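Local atomic coordinates of serine protease pet (Escherichia coli, PDB entry 4OM9), a protein that is a secreted autotransporter enterotoxin whose serine protease domain probably cleaves the host cytoskeletal protein alpha-fodrin. Residues D118-Y123 with K221-G226; D132-D137 with V214-E219; N100-Q105 with T243-K248. All blocks are in the same frame, centred on the assembly; numbering follows the deposited sequence.

All three contacts lie in the N-terminal protease domain, which probably has the two-barrel chymotrypsin-like fold, and they nest without crossing. From the N terminus, 100-105 opens the outer loop on strand 102-107; the chain runs on through the connecting segment 118-123 and along helix 127-134 to 132-137. After the long excursion through the strands between 143 and 195 it returns on strand 211-216, where 214-219 closes contact 2, the innermost loop. Strand 221-232 closes contact 1 immediately afterwards, and 243-248, at the end of strand 239-244, closes contact 3. Contacts 1 and 2 sit on neighbouring strands of one sheet, as do contacts 1 and 3; together they join strand 102-107, the loop 118-123 and helix 127-134 to that antiparallel sheet.

Contact 1 (D118-Y123 with K221-G226)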
loop_
_atom_site.group_PDB
_atom_site.type_symbol
_atom_site.label_atom_id
_atom_site.label_comp_id
_atom_site.label_asym_id
_atom_site.label_seq_id
_atom_site.Cartn_x
_atom_site.Cartn_y
_atom_site.Cartn_z
ATOM N N ASP A 118 -19.861 22.571 2.972
ATOM C CA ASP A 118 -19.713 23.958 2.533
ATOM C C ASP A 118 -21.094 24.580 2.314
ATOM O O ASP A 118 -21.944 23.986 1.672
ATOM C CB ASP A 118 -18.877 24.023 1.248
ATOM C CG ASP A 118 -18.802 25.432 0.653
ATOM O OD1 ASP A 118 -19.807 25.925 0.086
ATOM O OD2 ASP A 118 -17.720 26.044 0.734
ATOM N N THR A 119 -21.299 25.780 2.842
ATOM C CA THR A 119 -22.596 26.459 2.807
ATOM C C THR A 119 -22.620 27.698 1.910
ATOM O O THR A 119 -23.346 28.645 2.190
ATOM C CB THR A 119 -23.023 26.927 4.228
ATOM O OG1 THR A 119 -21.920 27.609 4.844
ATOM C CG2 THR A 119 -23.425 25.748 5.101
ATOM N N SER A 120 -21.836 27.702 0.838
ATOM C CA SER A 120 -21.769 28.884 -0.017
ATOM C C SER A 120 -22.782 28.894 -1.189
ATOM O O SER A 120 -22.592 29.624 -2.168
ATOM C CB SER A 120 -20.358 29.026 -0.574
ATOM O OG SER A 120 -20.129 28.023 -1.547
ATOM N N PHE A 121 -23.842 28.092 -1.112
ATOM C CA PHE A 121 -24.859 28.148 -2.156
ATOM C C PHE A 121 -25.777 29.369 -2.001
ATOM O O PHE A 121 -26.358 29.590 -0.951
ATOM C CB PHE A 121 -25.720 26.887 -2.193
ATOM C CG PHE A 121 -26.768 26.929 -3.277
ATOM C CD1 PHE A 121 -26.397 26.855 -4.614
ATOM C CD2 PHE A 121 -28.105 27.091 -2.965
ATOM C CE1 PHE A 121 -27.335 26.923 -5.609
ATOM C CE2 PHE A 121 -29.058 27.154 -3.962
ATOM C CZ PHE A 121 -28.675 27.075 -5.292
ATOM N N ASN A 122 -25.910 30.147 -3.069
ATOM C CA ASN A 122 -26.728 31.359 -3.037
ATOM C C ASN A 122 -27.924 31.274 -3.969
ATOM O O ASN A 122 -27.830 31.628 -5.145
ATOM C CB ASN A 122 -25.885 32.576 -3.404
ATOM C CG ASN A 122 -26.582 33.872 -3.094
ATOM O OD1 ASN A 122 -27.788 33.897 -2.852
ATOM N ND2 ASN A 122 -25.827 34.963 -3.098
ATOM N N TYR A 123 -29.057 30.838 -3.431
ATOM C CA TYR A 123 -30.274 30.661 -4.217
ATOM C C TYR A 123 -30.774 31.945 -4.877
ATOM O O TYR A 123 -31.589 31.890 -5.786
ATOM C CB TYR A 123 -31.391 30.089 -3.338
ATOM C CG TYR A 123 -32.545 29.472 -4.117
ATOM C CD1 TYR A 123 -32.307 28.595 -5.175
ATOM C CD2 TYR A 123 -33.868 29.727 -3.760
ATOM C CE1 TYR A 123 -33.357 28.003 -5.876
ATOM C CE2 TYR A 123 -34.920 29.145 -4.447
ATOM C CZ TYR A 123 -34.660 28.284 -5.516
ATOM O OH TYR A 123 -35.701 27.699 -6.189
ATOM N N LYS A 221 -15.314 22.680 -5.780
ATOM C CA LYS A 221 -15.725 22.130 -4.500
ATOM C C LYS A 221 -17.202 21.767 -4.478
ATOM O O LYS A 221 -18.028 22.443 -5.079
ATOM C CB LYS A 221 -15.431 23.126 -3.382
ATOM C CG LYS A 221 -16.097 24.482 -3.581
ATOM C CD LYS A 221 -16.056 25.306 -2.307
ATOM C CE LYS A 221 -16.834 26.612 -2.463
ATOM N NZ LYS A 221 -16.837 27.392 -1.190
ATOM N N TRP A 222 -17.529 20.704 -3.758
ATOM C CA TRP A 222 -18.921 20.349 -3.523
ATOM C C TRP A 222 -19.565 21.239 -2.458
ATOM O O TRP A 222 -18.984 21.534 -1.404
ATOM C CB TRP A 222 -19.036 18.880 -3.122
ATOM C CG TRP A 222 -18.768 17.975 -4.272
ATOM C CD1 TRP A 222 -17.588 17.391 -4.588
ATOM C CD2 TRP A 222 -19.697 17.583 -5.278
ATOM N NE1 TRP A 222 -17.721 16.635 -5.725
ATOM C CE2 TRP A 222 -19.012 16.738 -6.175
ATOM C CE3 TRP A 222 -21.053 17.859 -5.508
ATOM C CZ2 TRP A 222 -19.624 16.165 -7.288
ATOM C CZ3 TRP A 222 -21.663 17.294 -6.608
ATOM C CH2 TRP A 222 -20.947 16.449 -7.489
ATOM N N VAL A 223 -20.789 21.638 -2.746
ATOM C CA VAL A 223 -21.462 22.650 -1.985
ATOM C C VAL A 223 -22.785 22.065 -1.573
ATOM O O VAL A 223 -23.385 21.327 -2.338
ATOM C CB VAL A 223 -21.614 23.932 -2.848
ATOM C CG1 VAL A 223 -22.893 24.701 -2.554
ATOM C CG2 VAL A 223 -20.365 24.789 -2.730
ATOM N N LEU A 224 -23.236 22.362 -0.360
ATOM C CA LEU A 224 -24.549 21.916 0.062
ATOM C C LEU A 224 -25.646 22.744 -0.612
ATOM O O LEU A 224 -25.835 23.902 -0.245
ATOM C CB LEU A 224 -24.683 22.033 1.567
ATOM C CG LEU A 224 -25.939 21.454 2.208
ATOM C CD1 LEU A 224 -25.927 19.930 2.124
ATOM C CD2 LEU A 224 -26.006 21.934 3.660
ATOM N N LEU A 225 -26.365 22.160 -1.574
ATOM C CA LEU A 225 -27.449 22.874 -2.280
ATOM C C LEU A 225 -28.612 23.184 -1.354
ATOM O O LEU A 225 -29.178 24.291 -1.361
ATOM C CB LEU A 225 -27.976 22.059 -3.467
ATOM C CG LEU A 225 -29.196 22.679 -4.192
ATOM C CD1 LEU A 225 -28.734 23.670 -5.247
ATOM C CD2 LEU A 225 -30.110 21.626 -4.855
ATOM N N GLY A 226 -28.974 22.184 -0.560
ATOM C CA GLY A 226 -30.079 22.314 0.369
ATOM C C GLY A 226 -30.387 20.963 0.982
ATOM O O GLY A 226 -29.516 20.101 1.040
HETATM O O HOH W 1 -19.871 20.220 0.951
#
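This is a loop-on-strand contact in a domain consistent with the chymotrypsin-like fold: D118-Y123, on the connection that follows strand 102-107, lies against the start of strand 221-232, and an Asx turn shapes its first residues. The backbone joint is a single bond from L224 N to D118 O, 2.9 Å long and nearly straight at 167°. Water 1 adds a bridge between D118 N and W222 O.

With CG swung anti to its backbone N (chi1 174°), D118 turns its carboxylate toward K221, and the two side chains cross at about a right angle. K221 NZ makes a salt bridge to D118 OD2 at 2.5 Å, coming from the syn side but tilted out of the carboxylate plane. The other oxygen is used within the loop: S120 N reaches D118 OD1 from above the plane, at 2.8 Å, and S120 OG takes its syn lone pair. That fixes the rotation of the carboxylate. L224 reaches beyond the pair to T60 and I62 of strand 60-63.

Further on the contact turns apolar. F121 CB sits 3.6 Å from V223 CG1, and L225 CD1 lies over a face of the F121 ring in a CH-pi contact, 3.6 Å from the centroid.

Contact 2 (D132-D137 with V214-E219)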
loop_
_atom_site.group_PDB
_atom_site.type_symbol
_atom_site.label_atom_id
_atom_site.label_comp_id
_atom_site.label_asym_id
_atom_site.label_seq_id
_atom_site.Cartn_x
_atom_site.Cartn_y
_atom_site.Cartn_z
ATOM N N ASP A 132 -24.068 28.569 -14.751
ATOM C CA ASP A 132 -22.653 28.710 -15.074
ATOM C C ASP A 132 -21.729 28.298 -13.909
ATOM O O ASP A 132 -20.654 27.752 -14.146
ATOM C CB ASP A 132 -22.369 30.147 -15.526
ATOM C CG ASP A 132 -22.987 30.463 -16.904
ATOM O OD1 ASP A 132 -23.032 29.554 -17.769
ATOM O OD2 ASP A 132 -23.434 31.610 -17.133
ATOM N N ARG A 133 -22.157 28.523 -12.663
ATOM C CA ARG A 133 -21.336 28.174 -11.504
ATOM C C ARG A 133 -21.379 26.678 -11.175
ATOM O O ARG A 133 -20.385 26.102 -10.736
ATOM C CB ARG A 133 -21.764 28.977 -10.262
ATOM C CG ARG A 133 -20.986 28.582 -8.998
ATOM C CD ARG A 133 -21.145 29.565 -7.850
ATOM N NE ARG A 133 -20.715 30.913 -8.201
ATOM C CZ ARG A 133 -19.446 31.300 -8.251
ATOM N NH1 ARG A 133 -18.479 30.434 -7.985
ATOM N NH2 ARG A 133 -19.142 32.549 -8.574
ATOM N N TYR A 134 -22.526 26.043 -11.388
ATOM C CA TYR A 134 -22.682 24.657 -10.974
ATOM C C TYR A 134 -23.026 23.690 -12.104
ATOM O O TYR A 134 -23.278 22.505 -11.857
ATOM C CB TYR A 134 -23.755 24.559 -9.892
ATOM C CG TYR A 134 -23.488 25.408 -8.675
ATOM C CD1 TYR A 134 -22.601 24.997 -7.680
ATOM C CD2 TYR A 134 -24.118 26.621 -8.518
ATOM C CE1 TYR A 134 -22.383 25.769 -6.567
ATOM C CE2 TYR A 134 -23.896 27.391 -7.433
ATOM C CZ TYR A 134 -23.033 26.974 -6.461
ATOM O OH TYR A 134 -22.842 27.792 -5.373
ATOM N N GLY A 135 -23.035 24.182 -13.339
ATOM C CA GLY A 135 -23.335 23.336 -14.483
ATOM C C GLY A 135 -22.229 22.381 -14.870
ATOM O O GLY A 135 -21.042 22.665 -14.692
ATOM N N VAL A 136 -22.629 21.229 -15.393
ATOM C CA VAL A 136 -21.699 20.171 -15.762
ATOM C C VAL A 136 -21.831 19.879 -17.252
ATOM O O VAL A 136 -22.947 19.816 -17.783
ATOM C CB VAL A 136 -21.966 18.883 -14.953
ATOM C CG1 VAL A 136 -20.936 17.794 -15.285
ATOM C CG2 VAL A 136 -21.971 19.182 -13.471
ATOM N N ASP A 137 -20.702 19.725 -17.938
ATOM C CA ASP A 137 -20.748 19.395 -19.363
ATOM C C ASP A 137 -21.136 17.937 -19.535
ATOM O O ASP A 137 -20.541 17.057 -18.919
ATOM C CB ASP A 137 -19.407 19.663 -20.044
ATOM C CG ASP A 137 -19.326 19.042 -21.437
ATOM O OD1 ASP A 137 -19.722 19.709 -22.414
ATOM O OD2 ASP A 137 -18.871 17.883 -21.553
ATOM N N VAL A 214 -24.034 19.882 -4.798
ATOM C CA VAL A 214 -23.924 20.430 -6.119
ATOM C C VAL A 214 -22.520 21.029 -6.214
ATOM O O VAL A 214 -21.941 21.381 -5.198
ATOM C CB VAL A 214 -25.097 21.414 -6.341
ATOM C CG1 VAL A 214 -24.639 22.792 -6.694
ATOM C CG2 VAL A 214 -26.092 20.842 -7.329
ATOM N N PHE A 215 -21.926 21.062 -7.399
ATOM C CA PHE A 215 -20.486 21.284 -7.492
ATOM C C PHE A 215 -20.122 22.591 -8.177
ATOM O O PHE A 215 -20.446 22.813 -9.347
ATOM C CB PHE A 215 -19.836 20.104 -8.217
ATOM C CG PHE A 215 -18.342 20.228 -8.395
ATOM C CD1 PHE A 215 -17.469 19.850 -7.383
ATOM C CD2 PHE A 215 -17.810 20.688 -9.593
ATOM C CE1 PHE A 215 -16.092 19.948 -7.549
ATOM C CE2 PHE A 215 -16.438 20.787 -9.772
ATOM C CZ PHE A 215 -15.571 20.414 -8.736
ATOM N N ASP A 216 -19.431 23.440 -7.429
ATOM C CA ASP A 216 -19.006 24.765 -7.870
ATOM C C ASP A 216 -17.854 24.663 -8.867
ATOM O O ASP A 216 -16.781 24.164 -8.523
ATOM C CB ASP A 216 -18.605 25.585 -6.637
ATOM C CG ASP A 216 -18.283 27.049 -6.942
ATOM O OD1 ASP A 216 -17.695 27.357 -8.007
ATOM O OD2 ASP A 216 -18.598 27.895 -6.067
ATOM N N ASN A 217 -18.098 25.142 -10.090
ATOM C CA ASN A 217 -17.153 25.144 -11.228
ATOM C C ASN A 217 -15.850 25.884 -11.030
ATOM O O ASN A 217 -14.822 25.499 -11.577
ATOM C CB ASN A 217 -17.811 25.783 -12.465
ATOM C CG ASN A 217 -18.440 24.779 -13.366
ATOM O OD1 ASN A 217 -17.939 23.660 -13.506
ATOM N ND2 ASN A 217 -19.547 25.157 -13.991
ATOM N N LYS A 218 -15.928 27.001 -10.317
ATOM C CA LYS A 218 -14.825 27.946 -10.254
ATOM C C LYS A 218 -14.008 27.732 -9.000
ATOM O O LYS A 218 -12.818 28.025 -8.962
ATOM C CB LYS A 218 -15.350 29.378 -10.296
ATOM C CG LYS A 218 -16.274 29.670 -11.463
ATOM C CD LYS A 218 -15.584 29.444 -12.794
ATOM C CE LYS A 218 -16.395 30.030 -13.936
ATOM N NZ LYS A 218 -17.745 29.416 -14.044
ATOM N N GLU A 219 -14.664 27.225 -7.963
ATOM C CA GLU A 219 -14.007 27.001 -6.687
ATOM C C GLU A 219 -13.605 25.543 -6.556
ATOM O O GLU A 219 -12.894 25.176 -5.629
ATOM C CB GLU A 219 -14.924 27.413 -5.536
ATOM C CG GLU A 219 -15.484 28.823 -5.655
ATOM C CD GLU A 219 -14.490 29.907 -5.256
ATOM O OE1 GLU A 219 -13.337 29.884 -5.733
ATOM O OE2 GLU A 219 -14.869 30.792 -4.459
HETATM O O HOH W 2 -23.328 20.433 -9.840
HETATM O O HOH W 3 -20.205 22.186 -11.683
#
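R133 lays its side chain obliquely across the carboxylate of D216, with CG and CD against the acid and the guanidinium folded back by a bend at chi3 (-58°). R133 NH1 faces both oxygens, 3.2 Å from D216 OD1 and 3.2 Å from D216 OD2, each on the syn side, so one nitrogen makes a forked salt bridge. The two planes are 68° apart, which excludes the flat, two-nitrogen pairing. D216 OD1 also holds the turn after strand 211-216: it accepts from K218 N in an Asx turn and from E219 N.

N217, the next residue, closes the end of helix 127-134. Its backbone N meets R133 O at 2.6 Å, almost straight at 171°. Its side-chain ND2 spans two further carbonyls: D132 O at 2.8 Å, reached from above the carbonyl plane, and G135 O at 3.0 Å, in plane on a lone pair. Water 2 links Y134 O to F215 N, while the Y134 ring lies beside the strand, its CE1 3.8 Å from D216 CB. The helix is thereby joined to the turn between strands 211-216 and 221-232 of the same sheet.

The carbonyls at and just past the helix C-terminus receive N-H groups here, which would offset the partial negative charge expected at that end, while the arginine and two turn amides around D216 would favour its ionised form.

Contact 3 (N100-Q105 with T243-K248); sequences NDFSIQ and TPFDSK
N100 begins the segment with its carbonyl: T243 OG1 donates to N100 O at 2.9 Å, in the loop leading into strand 102-107 of a sheet that appears to belong to the first barrel of a chymotrypsin-like protease. The N100 side chain passes T243 in the opposite direction, and its ND2 reaches P244 O through water 4, while K190 NZ and the carbonyl of N189, both on strand 188-195, hold the two ends of the amide. D101 follows, its CB beside T243 OG1. Its carboxylate is turned to H229 ND1 and to the backbone N of H72, a setting consistent with the aspartate of the family's catalytic triad.

F102 then carries the apolar part. With CG anti to its backbone N (chi1 175°), the ring enters the bend between strand 239-244 and helix 247-255. T243 CG2 lies at the ring's edge, near its plane, 3.6 Å from F102 CB. F102 also turns an edge toward the face of F245, an offset edge-to-face pair with centroids 5.8 Å apart and planes at 85°.

D246 N-caps helix 247-255: its side chain caps a backbone N of the first turn, and OD2 is also hydrogen-bonded to T249 OG1. Over one face of F102, D246 CB sits almost above the middle of the ring, 3.6 Å from the centroid and 11° off the normal.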
loop_
_atom_site.group_PDB
_atom_site.type_symbol
_atom_site.label_atom_id
_atom_site.label_comp_id
_atom_site.label_asym_id
_atom_site.label_seq_id
_atom_site.Cartn_x
_atom_site.Cartn_y
_atom_site.Cartn_z
ATOM N N ASN A 100 -40.508 27.801 3.952
ATOM C CA ASN A 100 -40.050 26.924 2.892
ATOM C C ASN A 100 -39.465 25.592 3.426
ATOM O O ASN A 100 -38.852 24.838 2.653
ATOM C CB ASN A 100 -39.008 27.654 2.036
ATOM C CG ASN A 100 -38.958 27.144 0.594
ATOM O OD1 ASN A 100 -39.988 26.813 -0.013
ATOM N ND2 ASN A 100 -37.748 27.090 0.043
ATOM N N ASP A 101 -39.651 25.339 4.735
ATOM C CA ASP A 101 -39.377 24.037 5.379
ATOM C C ASP A 101 -37.893 23.901 5.720
ATOM O O ASP A 101 -37.385 22.806 5.985
ATOM C CB ASP A 101 -39.855 22.870 4.488
ATOM C CG ASP A 101 -39.744 21.500 5.158
ATOM O OD1 ASP A 101 -39.876 21.404 6.391
ATOM O OD2 ASP A 101 -39.532 20.498 4.432
ATOM N N PHE A 102 -37.198 25.031 5.741
ATOM C CA PHE A 102 -35.786 25.012 6.058
ATOM C C PHE A 102 -35.599 24.901 7.571
ATOM O O PHE A 102 -36.379 25.465 8.347
ATOM C CB PHE A 102 -35.093 26.259 5.512
ATOM C CG PHE A 102 -33.655 26.357 5.903
ATOM C CD1 PHE A 102 -32.689 25.583 5.260
ATOM C CD2 PHE A 102 -33.264 27.205 6.935
ATOM C CE1 PHE A 102 -31.359 25.662 5.624
ATOM C CE2 PHE A 102 -31.929 27.295 7.320
ATOM C CZ PHE A 102 -30.969 26.516 6.674
ATOM N N SER A 103 -34.559 24.176 7.985
ATOM C CA SER A 103 -34.232 24.060 9.396
ATOM C C SER A 103 -32.731 24.120 9.651
ATOM O O SER A 103 -31.981 23.289 9.156
ATOM C CB SER A 103 -34.798 22.766 9.975
ATOM O OG SER A 103 -34.478 22.667 11.363
ATOM N N ILE A 104 -32.311 25.118 10.426
ATOM C CA ILE A 104 -30.944 25.208 10.937
ATOM C C ILE A 104 -30.961 24.854 12.422
ATOM O O ILE A 104 -31.736 25.406 13.221
ATOM C CB ILE A 104 -30.313 26.598 10.717
ATOM C CG1 ILE A 104 -28.949 26.689 11.402
ATOM C CG2 ILE A 104 -31.193 27.673 11.255
ATOM C CD1 ILE A 104 -27.896 25.753 10.836
ATOM N N GLN A 105 -30.106 23.901 12.763
ATOM C CA GLN A 105 -30.106 23.260 14.059
ATOM C C GLN A 105 -28.858 23.611 14.857
ATOM O O GLN A 105 -27.753 23.719 14.299
ATOM C CB GLN A 105 -30.183 21.735 13.909
ATOM C CG GLN A 105 -31.476 21.172 13.328
ATOM C CD GLN A 105 -31.379 19.660 13.148
ATOM O OE1 GLN A 105 -30.522 19.166 12.411
ATOM N NE2 GLN A 105 -32.235 18.922 13.840
ATOM N N THR A 243 -35.375 21.898 -0.449
ATOM C CA THR A 243 -35.395 23.207 0.200
ATOM C C THR A 243 -34.011 23.816 0.079
ATOM O O THR A 243 -33.055 23.276 0.607
ATOM C CB THR A 243 -35.810 23.105 1.677
ATOM O OG1 THR A 243 -37.185 22.712 1.744
ATOM C CG2 THR A 243 -35.616 24.438 2.407
ATOM N N PRO A 244 -33.898 24.927 -0.656
ATOM C CA PRO A 244 -32.609 25.578 -0.896
ATOM C C PRO A 244 -31.981 26.037 0.402
ATOM O O PRO A 244 -32.687 26.638 1.228
ATOM C CB PRO A 244 -32.970 26.778 -1.777
ATOM C CG PRO A 244 -34.322 26.442 -2.354
ATOM C CD PRO A 244 -35.012 25.663 -1.280
ATOM N N PHE A 245 -30.690 25.777 0.587
ATOM C CA PHE A 245 -30.017 26.213 1.813
ATOM C C PHE A 245 -30.213 27.701 2.080
ATOM O O PHE A 245 -30.073 28.520 1.176
ATOM C CB PHE A 245 -28.511 25.927 1.770
ATOM C CG PHE A 245 -27.752 26.619 2.872
ATOM C CD1 PHE A 245 -27.720 26.078 4.144
ATOM C CD2 PHE A 245 -27.115 27.831 2.647
ATOM C CE1 PHE A 245 -27.040 26.722 5.172
ATOM C CE2 PHE A 245 -26.435 28.468 3.657
ATOM C CZ PHE A 245 -26.397 27.917 4.925
ATOM N N ASP A 246 -30.485 28.052 3.332
ATOM C CA ASP A 246 -30.859 29.436 3.669
ATOM C C ASP A 246 -29.862 30.079 4.644
ATOM O O ASP A 246 -29.914 29.838 5.842
ATOM C CB ASP A 246 -32.278 29.454 4.246
ATOM C CG ASP A 246 -32.732 30.839 4.702
ATOM O OD1 ASP A 246 -31.969 31.830 4.648
ATOM O OD2 ASP A 246 -33.896 30.932 5.126
ATOM N N SER A 247 -29.001 30.934 4.099
ATOM C CA SER A 247 -27.972 31.653 4.839
ATOM C C SER A 247 -28.488 32.575 5.940
ATOM O O SER A 247 -27.993 32.577 7.067
ATOM C CB SER A 247 -27.156 32.493 3.866
ATOM O OG SER A 247 -25.899 31.896 3.637
ATOM N N LYS A 248 -29.454 33.396 5.569
ATOM C CA LYS A 248 -30.023 34.388 6.448
ATOM C C LYS A 248 -30.584 33.772 7.720
ATOM O O LYS A 248 -30.292 34.232 8.818
ATOM C CB LYS A 248 -31.119 35.151 5.700
ATOM C CG LYS A 248 -31.901 36.129 6.547
ATOM C CD LYS A 248 -33.053 36.716 5.730
ATOM C CE LYS A 248 -33.782 37.782 6.515
ATOM N NZ LYS A 248 -34.110 37.300 7.895
HETATM O O HOH W 4 -35.477 27.872 1.445
#